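Local coordinates for protein JamJ (Lyngbya majuscula, PDB 5DOZ) that binds NADPH and, as the enoyl reductase of a polyketide synthase, probably reduces the double bond of enoyl-thioester intermediates, at residues 37-42 against 100-105; 318-323 against 333-338. One frame throughout, in Å; residues are numbered along the deposited sequence.

Contact 1 (37-42 against 100-105); sequences VKVQIQ and VMVIGC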
loop_
_atom_site.group_PDB
_atom_site.type_symbol
_atom_site.label_atom_id
_atom_site.label_comp_id
_atom_site.label_asym_id
_atom_site.label_seq_id
_atom_site.Cartn_x
_atom_site.Cartn_y
_atom_site.Cartn_z
ATOM N N VAL A 37 -21.937 -1.458 6.884
ATOM C CA VAL A 37 -22.269 -1.324 5.474
ATOM C C VAL A 37 -21.915 -2.626 4.756
ATOM O O VAL A 37 -20.869 -3.230 5.022
ATOM C CB VAL A 37 -21.511 -0.144 4.825
ATOM C CG1 VAL A 37 -21.941 0.053 3.376
ATOM C CG2 VAL A 37 -21.744 1.141 5.610
ATOM N N LYS A 38 -22.808 -3.061 3.869
ATOM C CA LYS A 38 -22.551 -4.204 3.002
ATOM C C LYS A 38 -22.137 -3.695 1.619
ATOM O O LYS A 38 -22.854 -2.909 0.996
ATOM C CB LYS A 38 -23.793 -5.093 2.899
ATOM C CG LYS A 38 -23.553 -6.428 2.209
ATOM C CD LYS A 38 -24.769 -7.336 2.313
ATOM C CE LYS A 38 -24.557 -8.639 1.548
ATOM N NZ LYS A 38 -25.663 -9.613 1.797
ATOM N N VAL A 39 -20.977 -4.146 1.150
ATOM C CA VAL A 39 -20.445 -3.704 -0.141
ATOM C C VAL A 39 -20.255 -4.874 -1.093
ATOM O O VAL A 39 -19.651 -5.880 -0.729
ATOM C CB VAL A 39 -19.096 -2.956 0.023
ATOM C CG1 VAL A 39 -18.572 -2.493 -1.330
ATOM C CG2 VAL A 39 -19.239 -1.784 0.983
ATOM N N GLN A 40 -20.773 -4.736 -2.313
ATOM C CA GLN A 40 -20.538 -5.720 -3.375
ATOM C C GLN A 40 -19.172 -5.458 -4.005
ATOM O O GLN A 40 -18.961 -4.422 -4.644
ATOM C CB GLN A 40 -21.647 -5.657 -4.429
ATOM C CG GLN A 40 -21.346 -6.427 -5.714
ATOM C CD GLN A 40 -22.284 -6.061 -6.847
ATOM O OE1 GLN A 40 -23.397 -5.566 -6.619
ATOM N NE2 GLN A 40 -21.848 -6.310 -8.081
ATOM N N ILE A 41 -18.251 -6.399 -3.817
ATOM C CA ILE A 41 -16.868 -6.252 -4.270
ATOM C C ILE A 41 -16.752 -6.435 -5.782
ATOM O O ILE A 41 -17.281 -7.396 -6.341
ATOM C CB ILE A 41 -15.928 -7.253 -3.552
ATOM C CG1 ILE A 41 -15.950 -7.046 -2.029
ATOM C CG2 ILE A 41 -14.510 -7.166 -4.102
ATOM C CD1 ILE A 41 -15.349 -5.739 -1.538
ATOM N N GLN A 42 -16.040 -5.526 -6.442
ATOM C CA GLN A 42 -15.926 -5.585 -7.904
ATOM C C GLN A 42 -14.500 -5.754 -8.442
ATOM O O GLN A 42 -14.309 -6.328 -9.510
ATOM C CB GLN A 42 -16.646 -4.385 -8.549
ATOM C CG GLN A 42 -18.108 -4.308 -8.124
ATOM C CD GLN A 42 -18.968 -3.445 -9.016
ATOM O OE1 GLN A 42 -19.365 -2.343 -8.632
ATOM N NE2 GLN A 42 -19.272 -3.942 -10.210
ATOM N N VAL A 100 -17.784 3.022 -4.168
ATOM C CA VAL A 100 -16.848 3.298 -3.091
ATOM C C VAL A 100 -15.552 2.523 -3.255
ATOM O O VAL A 100 -15.513 1.475 -3.905
ATOM C CB VAL A 100 -17.467 2.996 -1.696
ATOM C CG1 VAL A 100 -18.670 3.895 -1.422
ATOM C CG2 VAL A 100 -17.873 1.531 -1.570
ATOM N N MET A 101 -14.487 3.070 -2.681
ATOM C CA MET A 101 -13.264 2.329 -2.472
ATOM C C MET A 101 -13.255 1.847 -1.027
ATOM O O MET A 101 -13.680 2.573 -0.118
ATOM C CB MET A 101 -12.049 3.213 -2.754
ATOM C CG MET A 101 -11.957 3.691 -4.198
ATOM S SD MET A 101 -10.755 5.014 -4.395
ATOM C CE MET A 101 -11.626 6.384 -3.669
ATOM N N VAL A 102 -12.804 0.612 -0.819
ATOM C CA VAL A 102 -12.634 0.085 0.526
ATOM C C VAL A 102 -11.161 0.198 0.891
ATOM O O VAL A 102 -10.294 -0.030 0.053
ATOM C CB VAL A 102 -13.080 -1.390 0.652
ATOM C CG1 VAL A 102 -12.962 -1.852 2.097
ATOM C CG2 VAL A 102 -14.504 -1.582 0.147
ATOM N N ILE A 103 -10.886 0.573 2.138
ATOM C CA ILE A 103 -9.516 0.653 2.644
ATOM C C ILE A 103 -9.444 0.043 4.041
ATOM O O ILE A 103 -10.184 0.440 4.942
ATOM C CB ILE A 103 -8.983 2.110 2.713
ATOM C CG1 ILE A 103 -9.496 2.970 1.548
ATOM C CG2 ILE A 103 -7.460 2.126 2.758
ATOM C CD1 ILE A 103 -10.611 3.919 1.930
ATOM N N GLY A 104 -8.564 -0.938 4.202
ATOM C CA GLY A 104 -8.183 -1.425 5.521
ATOM C C GLY A 104 -9.015 -2.547 6.108
ATOM O O GLY A 104 -8.974 -2.781 7.313
ATOM N N CYS A 105 -9.772 -3.235 5.256
ATOM C CA CYS A 105 -10.475 -4.448 5.651
ATOM C C CYS A 105 -9.495 -5.622 5.566
ATOM O O CYS A 105 -8.350 -5.442 5.149
ATOM C CB CYS A 105 -11.662 -4.681 4.725
ATOM S SG CYS A 105 -11.202 -4.844 2.986
#

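Contact 2 (318-323 against 333-338); sequences VEAFRY and VVVTMP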
loop_
_atom_site.group_PDB
_atom_site.type_symbol
_atom_site.label_atom_id
_atom_site.label_comp_id
_atom_site.label_asym_id
_atom_site.label_seq_id
_atom_site.Cartn_x
_atom_site.Cartn_y
_atom_site.Cartn_z
ATOM N N VAL A 318 -4.528 -17.647 -8.414
ATOM C CA VAL A 318 -3.207 -18.205 -8.109
ATOM C C VAL A 318 -2.123 -17.520 -8.950
ATOM O O VAL A 318 -1.117 -17.055 -8.414
ATOM C CB VAL A 318 -3.175 -19.749 -8.282
ATOM C CG1 VAL A 318 -1.761 -20.297 -8.139
ATOM C CG2 VAL A 318 -4.090 -20.424 -7.270
ATOM N N GLU A 319 -2.354 -17.428 -10.258
ATOM C CA GLU A 319 -1.405 -16.793 -11.172
ATOM C C GLU A 319 -1.354 -15.261 -10.997
ATOM O O GLU A 319 -0.351 -14.629 -11.334
ATOM C CB GLU A 319 -1.692 -17.216 -12.622
ATOM C CG GLU A 319 -0.642 -16.835 -13.668
ATOM C CD GLU A 319 0.809 -16.970 -13.200
ATOM O OE1 GLU A 319 1.346 -18.101 -13.179
ATOM O OE2 GLU A 319 1.425 -15.925 -12.881
ATOM N N ALA A 320 -2.418 -14.671 -10.453
ATOM C CA ALA A 320 -2.382 -13.266 -10.064
ATOM C C ALA A 320 -1.430 -13.077 -8.882
ATOM O O ALA A 320 -0.603 -12.169 -8.901
ATOM C CB ALA A 320 -3.777 -12.747 -9.730
ATOM N N PHE A 321 -1.555 -13.941 -7.870
ATOM C CA PHE A 321 -0.639 -13.971 -6.718
ATOM C C PHE A 321 0.803 -14.246 -7.143
ATOM O O PHE A 321 1.710 -13.527 -6.748
ATOM C CB PHE A 321 -1.073 -15.031 -5.696
ATOM C CG PHE A 321 -1.979 -14.517 -4.602
ATOM C CD1 PHE A 321 -3.283 -14.106 -4.882
ATOM C CD2 PHE A 321 -1.540 -14.497 -3.275
ATOM C CE1 PHE A 321 -4.119 -13.648 -3.867
ATOM C CE2 PHE A 321 -2.371 -14.045 -2.256
ATOM C CZ PHE A 321 -3.665 -13.627 -2.552
ATOM N N ARG A 322 1.006 -15.289 -7.945
ATOM C CA ARG A 322 2.345 -15.661 -8.431
ATOM C C ARG A 322 3.030 -14.518 -9.183
ATOM O O ARG A 322 4.232 -14.297 -9.031
ATOM C CB ARG A 322 2.273 -16.925 -9.294
ATOM C CG ARG A 322 2.077 -18.186 -8.468
ATOM C CD ARG A 322 1.913 -19.451 -9.292
ATOM N NE ARG A 322 2.023 -20.632 -8.430
ATOM C CZ ARG A 322 1.521 -21.831 -8.708
ATOM N NH1 ARG A 322 0.858 -22.043 -9.837
ATOM N NH2 ARG A 322 1.681 -22.825 -7.845
ATOM N N TYR A 323 2.251 -13.784 -9.969
ATOM C CA TYR A 323 2.749 -12.631 -10.715
ATOM C C TYR A 323 3.294 -11.521 -9.802
ATOM O O TYR A 323 4.311 -10.892 -10.125
ATOM C CB TYR A 323 1.646 -12.081 -11.624
ATOM C CG TYR A 323 2.111 -11.008 -12.576
ATOM C CD1 TYR A 323 2.648 -11.332 -13.821
ATOM C CD2 TYR A 323 2.010 -9.666 -12.233
ATOM C CE1 TYR A 323 3.072 -10.340 -14.696
ATOM C CE2 TYR A 323 2.437 -8.672 -13.095
ATOM C CZ TYR A 323 2.966 -9.010 -14.321
ATOM O OH TYR A 323 3.379 -8.005 -15.162
ATOM N N VAL A 333 -1.382 -4.942 -9.321
ATOM C CA VAL A 333 -1.961 -6.178 -9.843
ATOM C C VAL A 333 -3.382 -6.290 -9.291
ATOM O O VAL A 333 -3.573 -6.371 -8.073
ATOM C CB VAL A 333 -1.129 -7.414 -9.436
ATOM C CG1 VAL A 333 -1.766 -8.697 -9.954
ATOM C CG2 VAL A 333 0.307 -7.284 -9.930
ATOM N N VAL A 334 -4.367 -6.291 -10.190
ATOM C CA VAL A 334 -5.779 -6.150 -9.804
ATOM C C VAL A 334 -6.624 -7.324 -10.297
ATOM O O VAL A 334 -6.568 -7.691 -11.470
ATOM C CB VAL A 334 -6.382 -4.827 -10.339
ATOM C CG1 VAL A 334 -7.797 -4.608 -9.807
ATOM C CG2 VAL A 334 -5.492 -3.637 -9.986
ATOM N N VAL A 335 -7.404 -7.904 -9.385
ATOM C CA VAL A 335 -8.300 -9.003 -9.707
ATOM C C VAL A 335 -9.734 -8.498 -9.850
ATOM O O VAL A 335 -10.245 -7.809 -8.967
ATOM C CB VAL A 335 -8.251 -10.111 -8.629
ATOM C CG1 VAL A 335 -9.264 -11.205 -8.935
ATOM C CG2 VAL A 335 -6.852 -10.708 -8.519
ATOM N N THR A 336 -10.373 -8.842 -10.965
ATOM C CA THR A 336 -11.797 -8.574 -11.161
ATOM C C THR A 336 -12.621 -9.690 -10.530
ATOM O O THR A 336 -12.238 -10.857 -10.592
ATOM C CB THR A 336 -12.158 -8.491 -12.656
ATOM O OG1 THR A 336 -11.789 -9.713 -13.306
ATOM C CG2 THR A 336 -11.433 -7.329 -13.321
ATOM N N MET A 337 -13.751 -9.331 -9.926
ATOM C CA MET A 337 -14.628 -10.319 -9.298
ATOM C C MET A 337 -15.807 -10.697 -10.208
ATOM O O MET A 337 -16.174 -9.918 -11.096
ATOM C CB MET A 337 -15.112 -9.821 -7.929
ATOM C CG MET A 337 -13.982 -9.586 -6.929
ATOM S SD MET A 337 -13.162 -11.094 -6.367
ATOM C CE MET A 337 -14.427 -11.739 -5.276
ATOM N N PRO A 338 -16.384 -11.903 -10.007
ATOM C CA PRO A 338 -17.533 -12.360 -10.796
ATOM C C PRO A 338 -18.878 -11.849 -10.273
ATOM O O PRO A 338 -18.967 -10.726 -9.770
ATOM C CB PRO A 338 -17.466 -13.879 -10.652
ATOM C CG PRO A 338 -16.859 -14.094 -9.305
ATOM C CD PRO A 338 -15.875 -12.966 -9.119
#

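Contact 1 (37-42 against 100-105)
Val39 meets Val100 and Val102 through methyl groups alone. Its CG1 lies 4.1 Å from Val100 CG2 and 4.4 Å from Val102 CG2, so one branch of Val39 serves both partners, which sit two residues apart and on the same side of strand 99-103. That branch is placed by a first torsion of -179°, which sets CG1 opposite the backbone N; the Val100 methyl that answers it, CG2, lies between its own N and carbonyl carbon, because chi1 of -63° places Val100 CG1 anti to that carbon. The Val39 and Val100 side chains run at a slant to one another.

No hydrogen bond crosses between the segments, and the nearest CA atoms, those of Val39 and Val100, are 8.4 Å apart, which rules out direct strand pairing. The backbone of 37-42 is instead bonded to strands 79-87 and 112-115, as in Val39 with Ile113 and Gln40 with Val83. Ile113 and Leu120 also touch Val102, and Trp94 packs on Val100.

All three valines are buried, so the contact is part of the apolar interior of the curled GroES-like sheet; 123 Å² buried without polar pairing is consistent with dispersion and water exclusion holding it.

Contact 2 (318-323 against 333-338)
Tyr323 presents a ring edge to Val333: its CD2 stands 3.7 Å from Val333 CG2, and CE2 follows at 4.1 Å, with the methyl close to the ring plane instead of over a face. A first torsion of -172° carries the Tyr323 ring away from its backbone N and brings that edge to Val333, the side chains meeting at a slant. Phe312, on the neighbouring strand 309-313, meets the same tyrosine ring with the planes at about 60°.

The other branch of Val333, CG1, turns to the helix backbone and comes within 3.8 Å of Ala320 O. Ala320 itself points at the strand, where its CB touches Val335 CG2 at 3.9 Å. Val333 and Val335 thus face the helix while Val334, between them, faces the other side of the sheet and touches Ile130.

The axes of helix 318-323 and strand 333-336 run nearly antiparallel, at 171°, and approach to 9.1 Å. This is the return half of a beta-alpha-beta crossover in which strands 309-313 and 332-336 lie parallel. With methyl, ring edge and a carbonyl oxygen in van der Waals contact, and no hydrogen bond between the segments, helix seating probably rests on close packing and mainly apolar burial.

In the fold
From the N terminus, the first strand to take part is 37-45, and contact 1 closes a loop of 57 residues when strand 99-103 packs against it through side chains, strand 79-87 being paired with both. The chain then builds the parallel six-stranded sheet of the Rossmann-type nucleotide-binding part before contact 2 closes a short loop of nine residues near the C terminus. The two contacts therefore follow in series, neither nesting nor crossing. In space their centres are 17 Å apart. Antiparallel pairing of 332-336 with 37-45, through Val333 with Val46 and Val335 with Val44, brings the C-terminal crossover back to the GroES-like sheet; a probable hydrogen bond between Gln42 O and Met337 N, 3.1 Å apart, continues that junction.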